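Local coordinates for protein exodeoxyribonuclease (PDB 2JC5) that probably cleaves the DNA backbone at abasic sites as a magnesium- or manganese-dependent AP endonuclease of the exonuclease III-like family, at residues C33-K38 against S67-Y72; G11-Y16 against L37-A42; G201-S206 against R219-M224; G28-C33 against Y72-P77. One frame throughout, in Å; residues are numbered along the deposited sequence. Where two conformers were deposited one is given.

Interactions 1 and 4 are successive halves of one antiparallel pairing, between strands 31-35 and 69-73 of the six-stranded sheet; they share Cys33 and Tyr72, and interaction 1 is nested inside the chain loop that interaction 4 closes. Interaction 2 takes over where strand 31-35 ends: it shares Leu37 and Lys38 with interaction 1, its centre about 8 Å away, and seats the start of helix 12-17. Interaction 3 comes later in the chain, on the other sheet, its centre about 16 Å from that of interaction 1. Gln35 and Asp221 approach each other between them, so the DNase I-like sandwich brings Glu36, which binds the magnesium ion, and Asp221, predicted to matter for catalysis, to the same end.

Interaction 1 of 4, residues C33-K38 against S67-Y72; sequences CVQELK and SGVAVY. With MG (magnesium ion), chain B.
Strands 33-35 and 69-72 run antiparallel, 4.8 Å apart at 164°, with Val34 and Ala70 a hydrogen-bonded pair flanked by the non-hydrogen-bonded pairs Cys33-Val71 and Gln35-Val69. Val34 N gives a nearly straight bond to Ala70 O (2.9 Å, 162°), and Ala70 N returns one to Val34 O. Beyond Gln35 the ladder gives way to a turn, where Leu37 N reaches Gly68 O from above the carbonyl plane and Lys38 N meets Ser67 O at 2.8 Å. Gly68 suits this place because Leu37 CD1 lies where a side chain would go.

On one face Val34 CG2 touches Ala70 CB and, obliquely, Tyr72 CE2, both at 3.8 Å; the small Ala70 leaves it room beside the tyrosine ring. On the other, Cys33 SG meets Val71 CG2 at 4.0 Å, and the aliphatic part of Gln35 lies across Val69 CG1, its amide NE2 bonded to Ser107. Glu36 leaves the turn with CG anti to its backbone N (chi1 -158°) and an extended chain, which carries OE1 to the magnesium ion at 2.1 Å. Its OE2 accepts hydrogen bonds from two waters, one of them a metal ligand and the other held by Ser67 N.

Asn10 supplies a further metal ligand. Strands 95-100 and 103-109 of the second sheet cover the Cys33-Val69-Val71 face, while Ile12 of helix 12-17 packs against Tyr72.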
# COMPACT_ATOMS: atom_id res chain seq x y z
N CYS A 33 -7.54 1.21 -0.13
CA CYS A 33 -6.59 0.97 -1.19
C CYS A 33 -6.17 -0.47 -1.08
O CYS A 33 -5.68 -0.88 -0.03
CB CYS A 33 -5.38 1.87 -1.00
SG CYS A 33 -5.76 3.59 -1.18
N VAL A 34 -6.36 -1.21 -2.17
CA VAL A 34 -5.96 -2.61 -2.17
C VAL A 34 -4.89 -2.89 -3.20
O VAL A 34 -4.80 -2.24 -4.25
CB VAL A 34 -7.13 -3.61 -2.32
CG1 VAL A 34 -8.15 -3.38 -1.21
CG2 VAL A 34 -7.79 -3.51 -3.70
N GLN A 35 -4.04 -3.86 -2.86
CA GLN A 35 -3.01 -4.30 -3.78
C GLN A 35 -3.07 -5.80 -3.96
O GLN A 35 -3.51 -6.54 -3.08
CB GLN A 35 -1.62 -3.93 -3.28
CG GLN A 35 -1.43 -2.46 -2.97
CD GLN A 35 -1.94 -2.09 -1.59
OE1 GLN A 35 -1.75 -2.87 -0.65
NE2 GLN A 35 -2.60 -0.93 -1.45
N GLU A 36 -2.58 -6.21 -5.12
CA GLU A 36 -2.55 -7.60 -5.58
C GLU A 36 -3.94 -8.21 -5.73
O GLU A 36 -4.31 -9.21 -5.09
CB GLU A 36 -1.60 -8.48 -4.75
CG GLU A 36 -1.19 -9.70 -5.56
CD GLU A 36 -0.41 -10.75 -4.83
OE1 GLU A 36 -0.46 -10.79 -3.59
OE2 GLU A 36 0.25 -11.55 -5.51
N LEU A 37 -4.69 -7.62 -6.66
CA LEU A 37 -6.00 -8.15 -7.04
C LEU A 37 -5.89 -9.60 -7.53
O LEU A 37 -6.78 -10.42 -7.30
CB LEU A 37 -6.60 -7.34 -8.16
CG LEU A 37 -6.91 -5.87 -7.85
CD1 LEU A 37 -7.32 -5.09 -9.14
CD2 LEU A 37 -7.97 -5.78 -6.77
N LYS A 38 -4.80 -9.90 -8.24
CA LYS A 38 -4.61 -11.20 -8.93
C LYS A 38 -5.81 -11.49 -9.83
O LYS A 38 -6.28 -12.63 -9.90
CB LYS A 38 -4.41 -12.39 -7.97
CG LYS A 38 -3.16 -12.41 -7.10
CD LYS A 38 -3.02 -13.81 -6.44
CE LYS A 38 -1.82 -13.94 -5.56
NZ LYS A 38 -1.62 -15.37 -5.21
N SER A 67 -0.87 -9.37 -9.75
CA SER A 67 -0.73 -7.95 -9.42
C SER A 67 -2.08 -7.22 -9.48
O SER A 67 -3.11 -7.83 -9.15
CB SER A 67 0.38 -7.34 -10.31
OG SER A 67 0.71 -6.02 -9.93
N GLY A 68 -2.09 -5.95 -9.86
CA GLY A 68 -3.33 -5.17 -9.90
C GLY A 68 -3.54 -4.43 -8.58
O GLY A 68 -3.26 -4.95 -7.50
N VAL A 69 -4.02 -3.20 -8.69
CA VAL A 69 -4.36 -2.38 -7.54
C VAL A 69 -5.69 -1.69 -7.78
O VAL A 69 -6.15 -1.54 -8.93
CB VAL A 69 -3.26 -1.31 -7.25
CG1 VAL A 69 -1.90 -1.95 -6.93
CG2 VAL A 69 -3.14 -0.35 -8.42
N ALA A 70 -6.30 -1.25 -6.68
CA ALA A 70 -7.54 -0.50 -6.75
C ALA A 70 -7.67 0.47 -5.59
O ALA A 70 -7.07 0.29 -4.53
CB ALA A 70 -8.76 -1.44 -6.78
N VAL A 71 -8.48 1.50 -5.82
CA VAL A 71 -8.88 2.43 -4.78
C VAL A 71 -10.41 2.46 -4.74
O VAL A 71 -11.06 2.71 -5.77
CB VAL A 71 -8.38 3.85 -5.05
CG1 VAL A 71 -8.92 4.81 -3.98
CG2 VAL A 71 -6.85 3.93 -5.05
N TYR A 72 -10.97 2.19 -3.56
CA TYR A 72 -12.42 2.23 -3.34
C TYR A 72 -12.72 3.39 -2.42
O TYR A 72 -12.00 3.60 -1.45
CB TYR A 72 -12.90 0.96 -2.67
CG TYR A 72 -12.56 -0.31 -3.41
CD1 TYR A 72 -13.05 -0.55 -4.68
CD2 TYR A 72 -11.79 -1.29 -2.81
CE1 TYR A 72 -12.74 -1.74 -5.36
CE2 TYR A 72 -11.49 -2.48 -3.47
CZ TYR A 72 -11.97 -2.70 -4.73
OH TYR A 72 -11.64 -3.89 -5.36
MG MG B . 0.71 -11.95 -2.30
O HOH W 1 0.59 -11.07 -8.01
O HOH W 2 1.16 -13.05 -3.71
O HOH W 3 2.08 -12.95 -1.19
O HOH W 4 2.11 -10.80 -2.53
O HOH W 5 0.15 -10.89 -0.85

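Interaction 2 of 4, residues G11-Y16 against L37-A42; sequences GIRSAY and LKAQEA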
# COMPACT_ATOMS: atom_id res chain seq x y z
N GLY A 11 -4.78 -11.55 -3.62
CA GLY A 11 -5.84 -12.08 -4.45
C GLY A 11 -7.19 -11.67 -3.92
O GLY A 11 -7.62 -12.15 -2.86
N ILE A 12 -7.88 -10.78 -4.63
CA ILE A 12 -9.13 -10.26 -4.12
C ILE A 12 -10.21 -11.36 -4.04
O ILE A 12 -11.03 -11.38 -3.11
CB ILE A 12 -9.62 -9.02 -4.91
CG1 ILE A 12 -10.78 -8.34 -4.18
CG2 ILE A 12 -10.05 -9.40 -6.34
CD1 ILE A 12 -11.10 -6.97 -4.73
N ARG A 13 -10.18 -12.30 -4.98
CA ARG A 13 -11.15 -13.39 -4.92
C ARG A 13 -10.92 -14.24 -3.65
O ARG A 13 -11.88 -14.60 -2.94
CB ARG A 13 -11.14 -14.22 -6.21
CG ARG A 13 -11.79 -13.48 -7.37
CD ARG A 13 -11.57 -14.16 -8.71
NE ARG A 13 -10.21 -13.97 -9.19
CZ ARG A 13 -9.73 -14.50 -10.31
NH1 ARG A 13 -10.52 -15.25 -11.08
NH2 ARG A 13 -8.49 -14.25 -10.69
N SER A 14 -9.67 -14.54 -3.34
CA SER A 14 -9.35 -15.23 -2.09
C SER A 14 -9.75 -14.44 -0.86
O SER A 14 -10.32 -15.00 0.09
CB SER A 14 -7.86 -15.57 -2.01
OG SER A 14 -7.59 -16.76 -2.70
N ALA A 15 -9.46 -13.15 -0.84
CA ALA A 15 -9.74 -12.33 0.33
C ALA A 15 -11.24 -12.24 0.57
O ALA A 15 -11.69 -12.22 1.73
CB ALA A 15 -9.15 -10.93 0.16
N TYR A 16 -12.01 -12.17 -0.51
CA TYR A 16 -13.47 -12.17 -0.38
C TYR A 16 -14.02 -13.48 0.18
O TYR A 16 -15.06 -13.46 0.80
CB TYR A 16 -14.13 -11.82 -1.72
CG TYR A 16 -14.29 -10.33 -1.98
CD1 TYR A 16 -13.35 -9.41 -1.59
CD2 TYR A 16 -15.42 -9.85 -2.63
CE1 TYR A 16 -13.51 -8.05 -1.83
CE2 TYR A 16 -15.59 -8.50 -2.87
CZ TYR A 16 -14.63 -7.60 -2.47
OH TYR A 16 -14.79 -6.26 -2.70
N LEU A 37 -4.69 -7.62 -6.66
CA LEU A 37 -6.00 -8.15 -7.04
C LEU A 37 -5.89 -9.60 -7.53
O LEU A 37 -6.78 -10.42 -7.30
CB LEU A 37 -6.60 -7.34 -8.16
CG LEU A 37 -6.91 -5.87 -7.85
CD1 LEU A 37 -7.32 -5.09 -9.14
CD2 LEU A 37 -7.97 -5.78 -6.77
N LYS A 38 -4.80 -9.90 -8.24
CA LYS A 38 -4.61 -11.20 -8.93
C LYS A 38 -5.81 -11.49 -9.83
O LYS A 38 -6.28 -12.63 -9.90
CB LYS A 38 -4.41 -12.39 -7.97
CG LYS A 38 -3.16 -12.41 -7.10
CD LYS A 38 -3.02 -13.81 -6.44
CE LYS A 38 -1.82 -13.94 -5.56
NZ LYS A 38 -1.62 -15.37 -5.21
N ALA A 39 -6.29 -10.46 -10.52
CA ALA A 39 -7.52 -10.54 -11.28
C ALA A 39 -7.46 -9.47 -12.34
O ALA A 39 -6.92 -8.39 -12.09
CB ALA A 39 -8.75 -10.33 -10.37
N GLN A 40 -7.98 -9.77 -13.53
CA GLN A 40 -8.23 -8.76 -14.54
C GLN A 40 -9.68 -8.29 -14.46
O GLN A 40 -10.47 -8.86 -13.72
CB GLN A 40 -7.92 -9.34 -15.90
CG GLN A 40 -6.48 -9.77 -15.97
CD GLN A 40 -6.13 -10.44 -17.24
OE1 GLN A 40 -6.89 -11.25 -17.77
NE2 GLN A 40 -4.94 -10.12 -17.75
N GLU A 41 -10.02 -7.25 -15.20
CA GLU A 41 -11.35 -6.66 -15.08
C GLU A 41 -12.45 -7.70 -15.31
O GLU A 41 -13.45 -7.72 -14.58
CB GLU A 41 -11.49 -5.47 -16.02
CG GLU A 41 -12.73 -4.63 -15.78
CD GLU A 41 -12.68 -3.27 -16.47
OE1 GLU A 41 -11.60 -2.62 -16.49
OE2 GLU A 41 -13.75 -2.86 -16.97
N ALA A 42 -12.24 -8.59 -16.28
CA ALA A 42 -13.21 -9.64 -16.59
C ALA A 42 -13.47 -10.60 -15.44
O ALA A 42 -14.51 -11.26 -15.40
CB ALA A 42 -12.75 -10.43 -17.83
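Ile12 lies beside Leu37, the two side chains pointing the same way, with CD1 of Ile12 3.9 Å from CD2 of Leu37. Having CG1 anti to the backbone N (chi1 -168°) sends the longer branch of Ile12 along the leucine and leaves CG2 over Leu37 O and near Ala39 CB, so a branched residue fills both directions. Beneath this apolar pair Ile12 N donates to Leu37 O (2.9 Å, 164°), approaching from above the carbonyl plane. This gives an amide of the first helical turn a partner.

Gly11, the N-cap residue, sits against the aliphatic stem of Lys38, its CA 3.8 Å from Lys38 CG; with no side chain it lets the lysine lie close, and its positive phi is easily adopted. Arg13 is bent at chi3 (-75°), and this turns NH2 to Lys38 O at 2.9 Å. The oxygen meets the guanidinium at its edge, in its plane, and the donor lies in the carbonyl plane. Ala39 CB packs beside the same NH2, small enough to leave the guanidinium its place.

The loop 37-42, following strand 31-35, thereby holds the start of helix 12-17, whose Ile12 and Arg13 also touch Met48 of helix 46-49.

Interaction 3 of 4, residues G201-S206 against R219-M224; sequences GYTWWS and RIDYQM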
# COMPACT_ATOMS: atom_id res chain seq x y z
N GLY A 201 4.93 -2.84 14.36
CA GLY A 201 3.88 -2.69 13.37
C GLY A 201 4.00 -3.55 12.13
O GLY A 201 3.68 -3.09 11.03
N TYR A 202 4.44 -4.80 12.28
CA TYR A 202 4.55 -5.69 11.13
C TYR A 202 3.21 -5.80 10.42
O TYR A 202 2.16 -5.82 11.05
CB TYR A 202 4.99 -7.12 11.52
CG TYR A 202 6.20 -7.26 12.40
CD1 TYR A 202 7.27 -6.38 12.33
CD2 TYR A 202 6.29 -8.32 13.30
CE1 TYR A 202 8.40 -6.54 13.15
CE2 TYR A 202 7.41 -8.48 14.11
CZ TYR A 202 8.45 -7.59 14.05
OH TYR A 202 9.52 -7.77 14.88
N THR A 203 3.28 -5.91 9.10
CA THR A 203 2.12 -6.00 8.22
C THR A 203 2.13 -7.21 7.29
O THR A 203 1.15 -7.42 6.59
CB THR A 203 1.98 -4.73 7.34
OG1 THR A 203 3.13 -4.60 6.48
CG2 THR A 203 1.83 -3.48 8.20
N TRP A 204 3.21 -8.00 7.31
CA TRP A 204 3.32 -9.18 6.45
C TRP A 204 4.05 -10.31 7.14
O TRP A 204 5.03 -10.09 7.85
CB TRP A 204 4.07 -8.83 5.16
CG TRP A 204 4.25 -10.00 4.25
CD1 TRP A 204 3.32 -10.56 3.43
CD2 TRP A 204 5.44 -10.76 4.07
NE1 TRP A 204 3.86 -11.62 2.75
CE2 TRP A 204 5.17 -11.76 3.12
CE3 TRP A 204 6.72 -10.68 4.62
CZ2 TRP A 204 6.11 -12.70 2.72
CZ3 TRP A 204 7.66 -11.61 4.22
CH2 TRP A 204 7.35 -12.61 3.28
N TRP A 205 3.56 -11.54 6.92
CA TRP A 205 4.20 -12.77 7.36
C TRP A 205 4.04 -13.74 6.21
O TRP A 205 3.02 -13.71 5.53
CB TRP A 205 3.50 -13.34 8.60
CG TRP A 205 3.38 -12.38 9.74
CD1 TRP A 205 4.14 -12.36 10.89
CD2 TRP A 205 2.46 -11.28 9.86
NE1 TRP A 205 3.73 -11.33 11.70
CE2 TRP A 205 2.71 -10.65 11.09
CE3 TRP A 205 1.43 -10.77 9.05
CZ2 TRP A 205 1.99 -9.54 11.52
CZ3 TRP A 205 0.73 -9.68 9.47
CH2 TRP A 205 1.00 -9.08 10.71
N SER A 206 5.02 -14.62 5.98
CA SER A 206 5.01 -15.40 4.75
C SER A 206 3.90 -16.44 4.63
O SER A 206 3.58 -16.86 3.52
CB SER A 206 6.35 -16.04 4.48
OG SER A 206 6.59 -17.14 5.31
N ARG A 219 7.34 -5.12 8.38
CA ARG A 219 6.50 -3.96 8.08
C ARG A 219 6.90 -3.45 6.69
O ARG A 219 7.89 -2.72 6.52
CB ARG A 219 6.66 -2.86 9.12
CG ARG A 219 5.67 -1.73 8.91
CD ARG A 219 5.74 -0.74 10.02
NE ARG A 219 6.96 0.05 9.96
CZ ARG A 219 7.06 1.25 9.40
NH1 ARG A 219 5.99 1.83 8.83
NH2 ARG A 219 8.23 1.87 9.43
N ILE A 220 6.16 -3.89 5.68
CA ILE A 220 6.42 -3.52 4.29
C ILE A 220 5.27 -2.72 3.66
O ILE A 220 5.40 -2.29 2.51
CB ILE A 220 6.81 -4.73 3.43
CG1 ILE A 220 5.73 -5.81 3.47
CG2 ILE A 220 8.17 -5.27 3.87
CD1 ILE A 220 5.97 -6.98 2.49
N ASP A 221 4.17 -2.54 4.39
CA ASP A 221 3.03 -1.74 3.96
C ASP A 221 3.09 -0.42 4.69
O ASP A 221 3.42 -0.38 5.88
CB ASP A 221 1.73 -2.48 4.26
CG ASP A 221 1.64 -3.80 3.52
OD1 ASP A 221 1.19 -3.80 2.34
OD2 ASP A 221 2.02 -4.86 4.09
N TYR A 222 2.80 0.65 3.97
CA TYR A 222 2.94 2.01 4.50
C TYR A 222 1.79 2.89 4.08
O TYR A 222 1.15 2.66 3.05
CB TYR A 222 4.18 2.72 3.94
CG TYR A 222 5.52 2.13 4.22
CD1 TYR A 222 5.98 1.01 3.53
CD2 TYR A 222 6.37 2.70 5.16
CE1 TYR A 222 7.21 0.48 3.79
CE2 TYR A 222 7.61 2.17 5.40
CZ TYR A 222 8.04 1.06 4.70
OH TYR A 222 9.30 0.56 4.94
N GLN A 223 1.58 3.95 4.85
CA GLN A 223 0.93 5.17 4.36
C GLN A 223 1.96 6.28 4.45
O GLN A 223 2.36 6.67 5.53
CB GLN A 223 -0.33 5.47 5.19
CG GLN A 223 -1.41 4.40 5.00
CD GLN A 223 -2.83 4.79 5.45
OE1 GLN A 223 -3.19 5.96 5.57
NE2 GLN A 223 -3.64 3.78 5.68
N MET A 224 2.45 6.72 3.29
CA MET A 224 3.38 7.85 3.21
C MET A 224 2.57 9.11 2.96
O MET A 224 1.78 9.15 2.04
CB MET A 224 4.40 7.67 2.08
CG MET A 224 5.37 6.52 2.29
SD MET A 224 6.54 6.89 3.62
CE MET A 224 7.77 5.62 3.28
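Thr203 OG1 donates to Asp221 OD2 over a short 2.6 Å, and Asp221 OD2 receives it on its anti lone pair, away from the other oxygen. The same hydroxyl oxygen accepts a bond from Ile220 N at 3.2 Å, with an angle of 144°, so one threonine oxygen joins the carboxylate to the backbone just before it. Its position follows from chi1 of 62°, which sets OG1 between the backbone N and the carbonyl carbon and turns it to the 219-221 segment, while CG2 lies near Asp221 CB. Threonine suits this site by offering a hydroxyl and a methyl from one carbon.

Around this polar centre Ile220 CD1 lies against Trp204 CB, at 3.8 Å, and the adjoining CG. Toward Gly201, the aliphatic part of Arg219 passes Gly201 O, with CG at 3.2 Å. Arginine is apt here because its long stem packs along Gly201 while its guanidinium forms salt bridges to Asp158 and Asp190.

Farther out, Asp221 OD2 is also hydrogen-bonded to His247 ND1. Two hydrogen bonds thus meet at this oxygen, which would help hold the carboxylate in a fixed rotation and probably helps orient His247, the predicted proton acceptor. Trp204 NE1 bonds to Asp246, and its indole lines the bicine pocket and meets the His247 ring.

Thr203 and Trp204 both face Trp218 in a classic beta bulge, where short strand 204-205 joins the broken strand 217-225, which also pairs with strands 143-147 and 189-190.

Interaction 4 of 4, residues G28-C33 against Y72-P77; sequences GADIVC and YSKRKP. With GOL (glycerol), chain D.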
# COMPACT_ATOMS: atom_id res chain seq x y z
N GLY A 28 -15.62 0.75 8.71
CA GLY A 28 -15.94 2.17 8.67
C GLY A 28 -15.04 2.98 7.76
O GLY A 28 -15.10 4.21 7.77
N ALA A 29 -14.23 2.31 6.95
CA ALA A 29 -13.31 3.01 6.05
C ALA A 29 -14.04 3.92 5.08
O ALA A 29 -15.04 3.52 4.47
CB ALA A 29 -12.46 2.02 5.26
N ASP A 30 -13.48 5.11 4.89
CA ASP A 30 -13.88 6.03 3.84
C ASP A 30 -13.23 5.70 2.50
O ASP A 30 -13.85 5.84 1.44
CB ASP A 30 -13.54 7.45 4.23
CG ASP A 30 -14.29 7.89 5.45
OD1 ASP A 30 -15.51 8.16 5.29
OD2 ASP A 30 -13.71 7.91 6.55
N ILE A 31 -11.97 5.25 2.56
CA ILE A 31 -11.19 4.90 1.38
C ILE A 31 -10.42 3.63 1.69
O ILE A 31 -9.84 3.51 2.78
CB ILE A 31 -10.18 6.01 0.99
CG1 ILE A 31 -10.93 7.32 0.70
CG2 ILE A 31 -9.38 5.59 -0.24
CD1 ILE A 31 -10.05 8.52 0.56
N VAL A 32 -10.45 2.67 0.76
CA VAL A 32 -9.72 1.42 0.89
C VAL A 32 -8.84 1.27 -0.35
O VAL A 32 -9.35 1.26 -1.48
CB VAL A 32 -10.66 0.20 1.05
CG1 VAL A 32 -9.85 -1.11 1.23
CG2 VAL A 32 -11.55 0.40 2.27
N CYS A 33 -7.54 1.21 -0.13
CA CYS A 33 -6.59 0.97 -1.19
C CYS A 33 -6.17 -0.47 -1.08
O CYS A 33 -5.68 -0.88 -0.03
CB CYS A 33 -5.38 1.87 -1.00
SG CYS A 33 -5.76 3.59 -1.18
N TYR A 72 -10.97 2.19 -3.56
CA TYR A 72 -12.42 2.23 -3.34
C TYR A 72 -12.72 3.39 -2.42
O TYR A 72 -12.00 3.60 -1.45
CB TYR A 72 -12.90 0.96 -2.67
CG TYR A 72 -12.56 -0.31 -3.41
CD1 TYR A 72 -13.05 -0.55 -4.68
CD2 TYR A 72 -11.79 -1.29 -2.81
CE1 TYR A 72 -12.74 -1.74 -5.36
CE2 TYR A 72 -11.49 -2.48 -3.47
CZ TYR A 72 -11.97 -2.70 -4.73
OH TYR A 72 -11.64 -3.89 -5.36
N SER A 73 -13.77 4.14 -2.71
CA SER A 73 -14.06 5.31 -1.92
C SER A 73 -15.55 5.53 -1.80
O SER A 73 -16.29 5.33 -2.78
CB SER A 73 -13.39 6.55 -2.52
OG SER A 73 -13.79 6.79 -3.85
N LYS A 74 -16.00 5.96 -0.62
CA LYS A 74 -17.40 6.31 -0.47
C LYS A 74 -17.80 7.46 -1.39
O LYS A 74 -18.90 7.45 -1.98
CB LYS A 74 -17.75 6.65 1.00
CG LYS A 74 -17.63 5.49 1.94
CD LYS A 74 -18.19 5.81 3.33
CE LYS A 74 -18.32 4.56 4.15
NZ LYS A 74 -18.86 4.84 5.52
N ARG A 75 -16.94 8.47 -1.48
CA ARG A 75 -17.21 9.65 -2.29
C ARG A 75 -16.62 9.50 -3.69
O ARG A 75 -15.70 8.71 -3.91
CB ARG A 75 -16.63 10.90 -1.63
CG ARG A 75 -17.31 11.26 -0.29
CD ARG A 75 -18.79 11.62 -0.47
N LYS A 76 -17.16 10.26 -4.63
CA LYS A 76 -16.75 10.16 -6.03
C LYS A 76 -15.50 10.99 -6.26
O LYS A 76 -15.51 12.20 -6.01
CB LYS A 76 -17.86 10.67 -6.95
CG LYS A 76 -17.59 10.39 -8.41
CD LYS A 76 -18.62 11.06 -9.30
CE LYS A 76 -18.32 10.79 -10.75
NZ LYS A 76 -18.13 9.36 -11.01
N PRO A 77 -14.42 10.36 -6.75
CA PRO A 77 -13.28 11.21 -7.04
C PRO A 77 -13.58 12.15 -8.18
O PRO A 77 -14.38 11.83 -9.07
CB PRO A 77 -12.17 10.23 -7.40
CG PRO A 77 -12.80 8.95 -7.66
CD PRO A 77 -14.17 8.94 -7.07
C1 GOL D . -13.52 9.62 0.20
O1 GOL D . -14.65 8.79 0.43
C2 GOL D . -13.75 11.03 0.73
O2 GOL D . -14.12 11.00 2.09
C3 GOL D . -12.47 11.84 0.56
O3 GOL D . -12.84 13.20 0.49
O HOH W 6 -17.00 6.18 6.64
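Ile31 and Ser73 point to one face of the sheet, and Val32 and Tyr72 to the other, in the antiparallel ladder between the start of strand 31-35 and the end of strand 69-73 of the DNase I-like sandwich. Val32 and Tyr72 form a hydrogen-bonded pair, with Tyr72 N to Val32 O at 2.8 Å and an angle of 172°. Their side chains meet only loosely, Val32 CB being 4.3 Å from Tyr72 CD2; a beta-branched valine and an aromatic tyrosine are both well suited to strands. Opposite, Ile31 CG1 and Ser73 CB are 4.1 Å apart, against Phe100 of strand 95-100. Ser73 OG donates to Arg75 O at 2.7 Å, a bond that probably steadies the chain as it leaves the strand.

At the end of the ladder Lys74 N donates to Asp30 O at 3.0 Å. The lysine chain, extended beyond CG, crosses Asp30 at a slant and runs past Ala29 O, which its CE approaches to 3.5 Å. The charged ends do not touch: Asp30 OD1 and Lys74 NZ are 4.7 Å apart, and a water that accepts from Lys74 NZ lies within hydrogen-bonding distance of Asp30 OD1 and Gly28 O, while Asp30 OD2 accepts from Lys3 N. A glycerol, probably from the crystallisation liquor, fits beside Ile31, its O1 taking a hydrogen bond from Arg75 N at 3.0 Å.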